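Local coordinates for protein glycerol Dehydrogenase (Unidentified, PDB 5XN8) that catalyses the NAD-dependent oxidation of glycerol to dihydroxyacetone, very probably also acts on other small diols, and belongs to the iron-containing alcohol dehydrogenase family, at residues A[263-268]-A[319-324]; A[258-263]-A[310-315]. One frame throughout, in Å; residues are numbered along the deposited sequence.

Contact 1 of 2, residues A[263-268]-A[319-324]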
ATOM      1  N   LEU A 263     -26.268 -40.736  -6.499  1.00 31.22           N
ATOM      2  CA  LEU A 263     -27.607 -40.145  -6.468  1.00 32.41           C
ATOM      3  C   LEU A 263     -28.095 -39.893  -7.891  1.00 33.42           C
ATOM      4  O   LEU A 263     -27.451 -39.165  -8.651  1.00 35.66           O
ATOM      5  CB  LEU A 263     -27.580 -38.837  -5.674  1.00 31.09           C
ATOM      6  CG  LEU A 263     -26.978 -38.932  -4.267  1.00 31.09           C
ATOM      7  CD1 LEU A 263     -27.015 -37.577  -3.597  1.00 30.81           C
ATOM      8  CD2 LEU A 263     -27.698 -39.962  -3.400  1.00 31.86           C
ATOM      9  N   GLU A 264     -29.224 -40.501  -8.245  1.00 35.30           N
ATOM     10  CA  GLU A 264     -29.771 -40.425  -9.610  1.00 37.24           C
ATOM     11  C   GLU A 264     -30.280 -39.018  -9.976  1.00 37.32           C
ATOM     12  O   GLU A 264     -30.266 -38.634 -11.147  1.00 37.54           O
ATOM     13  CB  GLU A 264     -30.858 -41.477  -9.826  1.00 37.53           C
ATOM     14  CG  GLU A 264     -32.094 -41.303  -8.943  1.00 38.74           C
ATOM     15  CD  GLU A 264     -33.244 -42.227  -9.321  1.00 39.45           C
ATOM     16  OE1 GLU A 264     -33.493 -42.460 -10.535  1.00 37.92           O
ATOM     17  OE2 GLU A 264     -33.941 -42.718  -8.389  1.00 40.99           O
ATOM     18  N   GLU A 265     -30.732 -38.269  -8.975  1.00 37.39           N
ATOM     19  CA  GLU A 265     -31.094 -36.844  -9.137  1.00 38.37           C
ATOM     20  C   GLU A 265     -29.986 -35.943  -9.700  1.00 36.64           C
ATOM     21  O   GLU A 265     -30.288 -34.916 -10.303  1.00 34.49           O
ATOM     22  CB  GLU A 265     -31.615 -36.232  -7.823  1.00 39.94           C
ATOM     23  CG  GLU A 265     -30.806 -36.558  -6.554  1.00 40.29           C
ATOM     24  CD  GLU A 265     -31.456 -37.591  -5.677  1.00 41.96           C
ATOM     25  OE1 GLU A 265     -31.372 -38.801  -6.018  1.00 43.55           O
ATOM     26  OE2 GLU A 265     -32.025 -37.173  -4.644  1.00 40.48           O
ATOM     27  N   CYS A 266     -28.724 -36.314  -9.486  1.00 37.08           N
ATOM     28  CA  CYS A 266     -27.575 -35.587 -10.044  1.00 37.78           C
ATOM     29  C   CYS A 266     -27.160 -36.001 -11.464  1.00 36.99           C
ATOM     30  O   CYS A 266     -26.269 -35.377 -12.036  1.00 35.17           O
ATOM     31  CB  CYS A 266     -26.359 -35.743  -9.120  1.00 39.40           C
ATOM     32  SG  CYS A 266     -26.625 -35.122  -7.454  1.00 44.48           S
ATOM     33  N   HIS A 267     -27.786 -37.033 -12.033  1.00 37.31           N
ATOM     34  CA  HIS A 267     -27.394 -37.547 -13.361  1.00 36.86           C
ATOM     35  C   HIS A 267     -27.681 -36.566 -14.509  1.00 35.19           C
ATOM     36  O   HIS A 267     -27.046 -36.652 -15.558  1.00 32.81           O
ATOM     37  CB  HIS A 267     -28.040 -38.910 -13.646  1.00 38.64           C
ATOM     38  CG  HIS A 267     -27.436 -40.050 -12.874  1.00 39.68           C
ATOM     39  ND1 HIS A 267     -28.095 -41.247 -12.686  1.00 40.68           N
ATOM     40  CD2 HIS A 267     -26.245 -40.178 -12.241  1.00 40.17           C
ATOM     41  CE1 HIS A 267     -27.332 -42.063 -11.982  1.00 41.37           C
ATOM     42  NE2 HIS A 267     -26.207 -41.437 -11.694  1.00 39.41           N
ATOM     43  N   HIS A 268     -28.614 -35.630 -14.310  1.00 34.33           N
ATOM     44  CA  HIS A 268     -28.835 -34.554 -15.291  1.00 34.04           C
ATOM     45  C   HIS A 268     -27.719 -33.477 -15.339  1.00 31.14           C
ATOM     46  O   HIS A 268     -27.655 -32.695 -16.294  1.00 30.74           O
ATOM     47  CB  HIS A 268     -30.224 -33.917 -15.107  1.00 35.43           C
ATOM     48  CG  HIS A 268     -30.327 -32.958 -13.959  1.00 36.95           C
ATOM     49  ND1 HIS A 268     -30.228 -33.354 -12.645  1.00 36.65           N
ATOM     50  CD2 HIS A 268     -30.576 -31.625 -13.932  1.00 38.34           C
ATOM     51  CE1 HIS A 268     -30.391 -32.304 -11.855  1.00 38.02           C
ATOM     52  NE2 HIS A 268     -30.604 -31.242 -12.612  1.00 37.30           N
ATOM     53  N   ASP A 319     -29.865 -35.543   4.782  1.00 32.08           N
ATOM     54  CA  ASP A 319     -28.932 -36.100   5.762  1.00 32.38           C
ATOM     55  C   ASP A 319     -28.453 -37.496   5.358  1.00 32.75           C
ATOM     56  O   ASP A 319     -27.247 -37.753   5.325  1.00 32.60           O
ATOM     57  CB  ASP A 319     -29.565 -36.145   7.161  1.00 33.64           C
ATOM     58  CG  ASP A 319     -28.540 -36.401   8.265  1.00 34.01           C
ATOM     59  OD1 ASP A 319     -27.401 -35.892   8.173  1.00 34.25           O
ATOM     60  OD2 ASP A 319     -28.868 -37.105   9.239  1.00 34.28           O
ATOM     61  N   ASP A 320     -29.396 -38.377   5.020  1.00 32.69           N
ATOM     62  CA  ASP A 320     -29.067 -39.749   4.632  1.00 32.52           C
ATOM     63  C   ASP A 320     -28.282 -39.805   3.306  1.00 31.31           C
ATOM     64  O   ASP A 320     -27.298 -40.543   3.199  1.00 31.80           O
ATOM     65  CB  ASP A 320     -30.340 -40.607   4.547  1.00 33.26           C
ATOM     66  CG  ASP A 320     -30.063 -42.118   4.605  1.00 34.84           C
ATOM     67  OD1 ASP A 320     -28.886 -42.520   4.776  1.00 34.98           O
ATOM     68  OD2 ASP A 320     -31.036 -42.908   4.457  1.00 34.55           O
ATOM     69  N   LYS A 321     -28.710 -39.022   2.311  1.00 29.81           N
ATOM     70  CA  LYS A 321     -28.061 -39.020   0.995  1.00 28.45           C
ATOM     71  C   LYS A 321     -26.648 -38.445   1.015  1.00 27.60           C
ATOM     72  O   LYS A 321     -25.766 -38.957   0.317  1.00 27.43           O
ATOM     73  CB  LYS A 321     -28.901 -38.259  -0.029  1.00 27.85           C
ATOM     74  CG  LYS A 321     -30.162 -38.994  -0.443  1.00 28.31           C
ATOM     75  CD  LYS A 321     -31.003 -38.142  -1.371  1.00 27.78           C
ATOM     76  CE  LYS A 321     -32.359 -38.757  -1.639  1.00 28.57           C
ATOM     77  NZ  LYS A 321     -33.249 -37.775  -2.307  1.00 28.44           N
ATOM     78  N   ILE A 322     -26.438 -37.378   1.782  1.00 26.94           N
ATOM     79  CA  ILE A 322     -25.109 -36.777   1.914  1.00 27.05           C
ATOM     80  C   ILE A 322     -24.175 -37.678   2.715  1.00 27.34           C
ATOM     81  O   ILE A 322     -22.974 -37.705   2.447  1.00 27.64           O
ATOM     82  CB  ILE A 322     -25.180 -35.334   2.492  1.00 27.09           C
ATOM     83  CG1 ILE A 322     -25.884 -34.406   1.495  1.00 27.21           C
ATOM     84  CG2 ILE A 322     -23.793 -34.778   2.829  1.00 26.17           C
ATOM     85  CD1 ILE A 322     -25.277 -34.382   0.102  1.00 27.17           C
ATOM     86  N   ALA A 323     -24.719 -38.428   3.676  1.00 27.68           N
ATOM     87  CA  ALA A 323     -23.935 -39.438   4.397  1.00 27.41           C
ATOM     88  C   ALA A 323     -23.435 -40.512   3.439  1.00 27.49           C
ATOM     89  O   ALA A 323     -22.262 -40.884   3.487  1.00 28.56           O
ATOM     90  CB  ALA A 323     -24.738 -40.060   5.524  1.00 27.69           C
ATOM     91  N   ALA A 324     -24.315 -40.993   2.562  1.00 27.11           N
ATOM     92  CA  ALA A 324     -23.933 -41.979   1.536  1.00 27.02           C
ATOM     93  C   ALA A 324     -22.913 -41.425   0.526  1.00 26.73           C
ATOM     94  O   ALA A 324     -21.982 -42.135   0.143  1.00 26.55           O
ATOM     95  CB  ALA A 324     -25.166 -42.499   0.813  1.00 27.40           C
TER

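Contact 2 of 2, residues A[258-263]-A[310-315]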
ATOM      1  N   ASN A 258     -17.339 -37.827  -7.604  1.00 22.87           N
ATOM      2  CA  ASN A 258     -17.556 -39.275  -7.731  1.00 23.23           C
ATOM      3  C   ASN A 258     -18.530 -39.798  -6.688  1.00 23.75           C
ATOM      4  O   ASN A 258     -19.321 -40.701  -6.974  1.00 24.51           O
ATOM      5  CB  ASN A 258     -16.229 -40.046  -7.642  1.00 22.66           C
ATOM      6  CG  ASN A 258     -15.314 -39.784  -8.819  1.00 21.92           C
ATOM      7  OD1 ASN A 258     -15.715 -39.220  -9.835  1.00 20.92           O
ATOM      8  ND2 ASN A 258     -14.070 -40.201  -8.686  1.00 22.52           N
ATOM      9  N   GLY A 259     -18.464 -39.239  -5.483  1.00 23.70           N
ATOM     10  CA  GLY A 259     -19.465 -39.500  -4.437  1.00 24.11           C
ATOM     11  C   GLY A 259     -20.891 -39.163  -4.834  1.00 24.25           C
ATOM     12  O   GLY A 259     -21.806 -39.881  -4.471  1.00 25.30           O
ATOM     13  N   PHE A 260     -21.075 -38.073  -5.576  1.00 23.65           N
ATOM     14  CA  PHE A 260     -22.422 -37.635  -6.015  1.00 23.84           C
ATOM     15  C   PHE A 260     -23.047 -38.474  -7.126  1.00 24.70           C
ATOM     16  O   PHE A 260     -24.259 -38.388  -7.340  1.00 24.59           O
ATOM     17  CB  PHE A 260     -22.428 -36.154  -6.431  1.00 22.69           C
ATOM     18  CG  PHE A 260     -22.699 -35.212  -5.289  1.00 22.25           C
ATOM     19  CD1 PHE A 260     -23.993 -35.029  -4.818  1.00 22.15           C
ATOM     20  CD2 PHE A 260     -21.673 -34.490  -4.697  1.00 21.96           C
ATOM     21  CE1 PHE A 260     -24.250 -34.166  -3.766  1.00 21.69           C
ATOM     22  CE2 PHE A 260     -21.930 -33.620  -3.642  1.00 21.14           C
ATOM     23  CZ  PHE A 260     -23.210 -33.459  -3.180  1.00 21.23           C
ATOM     24  N   THR A 261     -22.251 -39.281  -7.831  1.00 25.34           N
ATOM     25  CA  THR A 261     -22.792 -40.115  -8.915  1.00 26.58           C
ATOM     26  C   THR A 261     -23.700 -41.248  -8.427  1.00 27.57           C
ATOM     27  O   THR A 261     -24.414 -41.837  -9.235  1.00 27.91           O
ATOM     28  CB  THR A 261     -21.683 -40.690  -9.821  1.00 27.42           C
ATOM     29  OG1 THR A 261     -20.764 -41.460  -9.037  1.00 27.25           O
ATOM     30  CG2 THR A 261     -20.932 -39.564 -10.542  1.00 26.55           C
ATOM     31  N   ILE A 262     -23.692 -41.532  -7.119  1.00 28.53           N
ATOM     32  CA  ILE A 262     -24.601 -42.538  -6.514  1.00 29.99           C
ATOM     33  C   ILE A 262     -26.056 -42.049  -6.427  1.00 30.76           C
ATOM     34  O   ILE A 262     -26.968 -42.860  -6.277  1.00 31.46           O
ATOM     35  CB  ILE A 262     -24.095 -42.997  -5.105  1.00 30.31           C
ATOM     36  CG1 ILE A 262     -22.907 -43.991  -5.235  1.00 30.94           C
ATOM     37  CG2 ILE A 262     -25.172 -43.628  -4.222  1.00 30.60           C
ATOM     38  CD1 ILE A 262     -21.648 -43.383  -5.807  1.00 30.37           C
ATOM     39  N   LEU A 263     -26.268 -40.736  -6.499  1.00 31.22           N
ATOM     40  CA  LEU A 263     -27.607 -40.145  -6.468  1.00 32.41           C
ATOM     41  C   LEU A 263     -28.095 -39.893  -7.891  1.00 33.42           C
ATOM     42  O   LEU A 263     -27.451 -39.165  -8.651  1.00 35.66           O
ATOM     43  CB  LEU A 263     -27.580 -38.837  -5.674  1.00 31.09           C
ATOM     44  CG  LEU A 263     -26.978 -38.932  -4.267  1.00 31.09           C
ATOM     45  CD1 LEU A 263     -27.015 -37.577  -3.597  1.00 30.81           C
ATOM     46  CD2 LEU A 263     -27.698 -39.962  -3.400  1.00 31.86           C
ATOM     47  N   ALA A 310     -29.773 -27.994  -3.707  1.00 22.48           N
ATOM     48  CA  ALA A 310     -31.016 -27.844  -4.485  1.00 23.54           C
ATOM     49  C   ALA A 310     -30.766 -27.575  -5.970  1.00 23.93           C
ATOM     50  O   ALA A 310     -31.441 -28.133  -6.817  1.00 24.11           O
ATOM     51  CB  ALA A 310     -31.896 -26.748  -3.887  1.00 23.63           C
ATOM     52  N   GLN A 311     -29.777 -26.743  -6.290  1.00 24.81           N
ATOM     53  CA  GLN A 311     -29.392 -26.508  -7.698  1.00 24.97           C
ATOM     54  C   GLN A 311     -28.806 -27.738  -8.403  1.00 26.20           C
ATOM     55  O   GLN A 311     -28.710 -27.754  -9.636  1.00 25.89           O
ATOM     56  CB  GLN A 311     -28.390 -25.368  -7.800  1.00 24.66           C
ATOM     57  CG  GLN A 311     -28.972 -23.989  -7.534  1.00 24.93           C
ATOM     58  CD  GLN A 311     -27.907 -22.919  -7.538  1.00 24.67           C
ATOM     59  OE1 GLN A 311     -26.825 -23.123  -7.010  1.00 25.73           O
ATOM     60  NE2 GLN A 311     -28.199 -21.776  -8.147  1.00 25.17           N
ATOM     61  N   MET A 312     -28.382 -28.736  -7.620  1.00 27.14           N
ATOM     62  CA  MET A 312     -27.958 -30.044  -8.129  1.00 27.64           C
ATOM     63  C   MET A 312     -29.047 -31.131  -8.090  1.00 28.13           C
ATOM     64  O   MET A 312     -28.751 -32.300  -8.333  1.00 28.12           O
ATOM     65  CB  MET A 312     -26.769 -30.523  -7.306  1.00 28.29           C
ATOM     66  CG  MET A 312     -25.571 -29.603  -7.359  1.00 28.62           C
ATOM     67  SD  MET A 312     -24.259 -30.252  -6.350  1.00 30.04           S
ATOM     68  CE  MET A 312     -23.804 -31.743  -7.216  1.00 29.75           C
ATOM     69  N   GLY A 313     -30.287 -30.754  -7.778  1.00 28.17           N
ATOM     70  CA  GLY A 313     -31.418 -31.683  -7.761  1.00 28.82           C
ATOM     71  C   GLY A 313     -31.633 -32.482  -6.489  1.00 29.61           C
ATOM     72  O   GLY A 313     -32.519 -33.336  -6.462  1.00 30.99           O
ATOM     73  N   VAL A 314     -30.848 -32.212  -5.439  1.00 30.46           N
ATOM     74  CA  VAL A 314     -31.006 -32.902  -4.144  1.00 29.83           C
ATOM     75  C   VAL A 314     -31.867 -32.029  -3.229  1.00 29.65           C
ATOM     76  O   VAL A 314     -31.406 -31.038  -2.685  1.00 29.80           O
ATOM     77  CB  VAL A 314     -29.656 -33.231  -3.473  1.00 30.00           C
ATOM     78  CG1 VAL A 314     -29.864 -34.222  -2.330  1.00 29.98           C
ATOM     79  CG2 VAL A 314     -28.662 -33.791  -4.484  1.00 30.04           C
ATOM     80  N   LYS A 315     -33.138 -32.401  -3.092  1.00 30.41           N
ATOM     81  CA  LYS A 315     -34.138 -31.585  -2.381  1.00 29.63           C
ATOM     82  C   LYS A 315     -34.713 -32.260  -1.132  1.00 29.36           C
ATOM     83  O   LYS A 315     -35.124 -31.572  -0.197  1.00 29.22           O
ATOM     84  CB  LYS A 315     -35.273 -31.207  -3.332  1.00 30.33           C
ATOM     85  CG  LYS A 315     -34.834 -30.599  -4.663  1.00 29.94           C
ATOM     86  CD  LYS A 315     -34.567 -29.101  -4.633  1.00 29.97           C
ATOM     87  CE  LYS A 315     -34.222 -28.606  -6.043  1.00 29.33           C
ATOM     88  NZ  LYS A 315     -35.377 -28.612  -6.990  1.00 29.74           N
TER

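Contact 1 of 2, residues A[263-268]-A[319-324]
A salt bridge and an aliphatic contact join the loop between helices 252-260 and 271-285 to helix 318-329. The salt bridge pairs E265 with K321, and the aliphatic contact pairs L263 with the same lysine. K321 NZ donates a hydrogen bond to E265 OE2 at 2.7 Å. The acceptor uses its syn lone pair, on the side of the other carboxylate oxygen. The two side chains arrive from opposite directions. K321 runs straight beyond CG (chi2 175°), which carries its ammonium across to the carboxylate. E265 is folded instead: its chain bends at chi2, -104°, which turns the carboxylate toward the lysine. The end of the lysine chain lies close to the acid too, with K321 CE 3.4 Å from E265 OE2.

E265 belongs to a short 3-10 segment, 264-266, within this connection of the all-helical part of the chain. The carbonyl of L263 accepts the C266 amide at 3.2 Å. The pair E265-K321 is partly exposed, while L263 is buried. L263 meets the root of the lysine: its CD2 is 4.0 Å from K321 CB, and CD1 lies nearly as close to that atom. K321 CG is also 4.0 Å from L263 CD2. The ammonium has a second acceptor, the backbone carbonyl of E316, just ahead of helix 318-329. On the same helix, I322 packs on H349, I352 and L353 of helix 345-363. The contact lies away from the zinc site.

Contact 2 of 2, residues A[258-263]-A[310-315]
M312 lays its terminal methyl over one face of the F260 ring. M312 CE is 4.0 Å from the centroid of the F260 ring and only 9° off the ring normal, a CH-pi contact. The sulfur follows farther out, with M312 SD 4.8 Å from the same F260 centroid, also above the face. This is a Met-aromatic contact in which the methyl leads. The two side chains cross at about a right angle. M312 is extended to its sulfur and then bends at chi3, 67°, which places CE over the ring centre.

V314 approaches the same ring differently. Its CG2 lies at the edge, near the ring plane, 4.5 Å from F260 CE1. That methyl also meets L263, with V314 CG2 4.2 Å from L263 CD1. The four side chains that touch are all buried and apolar. A type I beta turn from F260 to L263 brings both residues to this side; the L263 amide bonds to the F260 carbonyl at 3.2 Å. G313 separates M312 and V314, which both point their side chains at 258-263.

The contact joins F260 and the turn that follows, in the region of helix 252-260, which carries the zinc ligand H254, to the loop between helices 290-303 and 318-329. F260 and L263 also pack on V325 of helix 318-329, and M312 reaches K274 and F277 of helix 271-285.

Overall arrangement
The two contacts are neighbours, their centres about 4 Å apart, and they share L263. Contact 2 is the core one, wholly apolar and buried. Contact 1 is partly buried and adds a charged pair at its more exposed side. Both start from the chain running out of helix 252-260, but contact 1 reaches helix 318-329 and contact 2 the loop ahead of it. Their segments alternate along the sequence. They also touch directly: C266 SG packs on F260 CD1 at 3.7 Å, and H267 NE2 probably bonds to the T261 carbonyl. The F260 side chain of contact 2 is about 13 Å from the zinc ion; contact 1 lies away from the known sites.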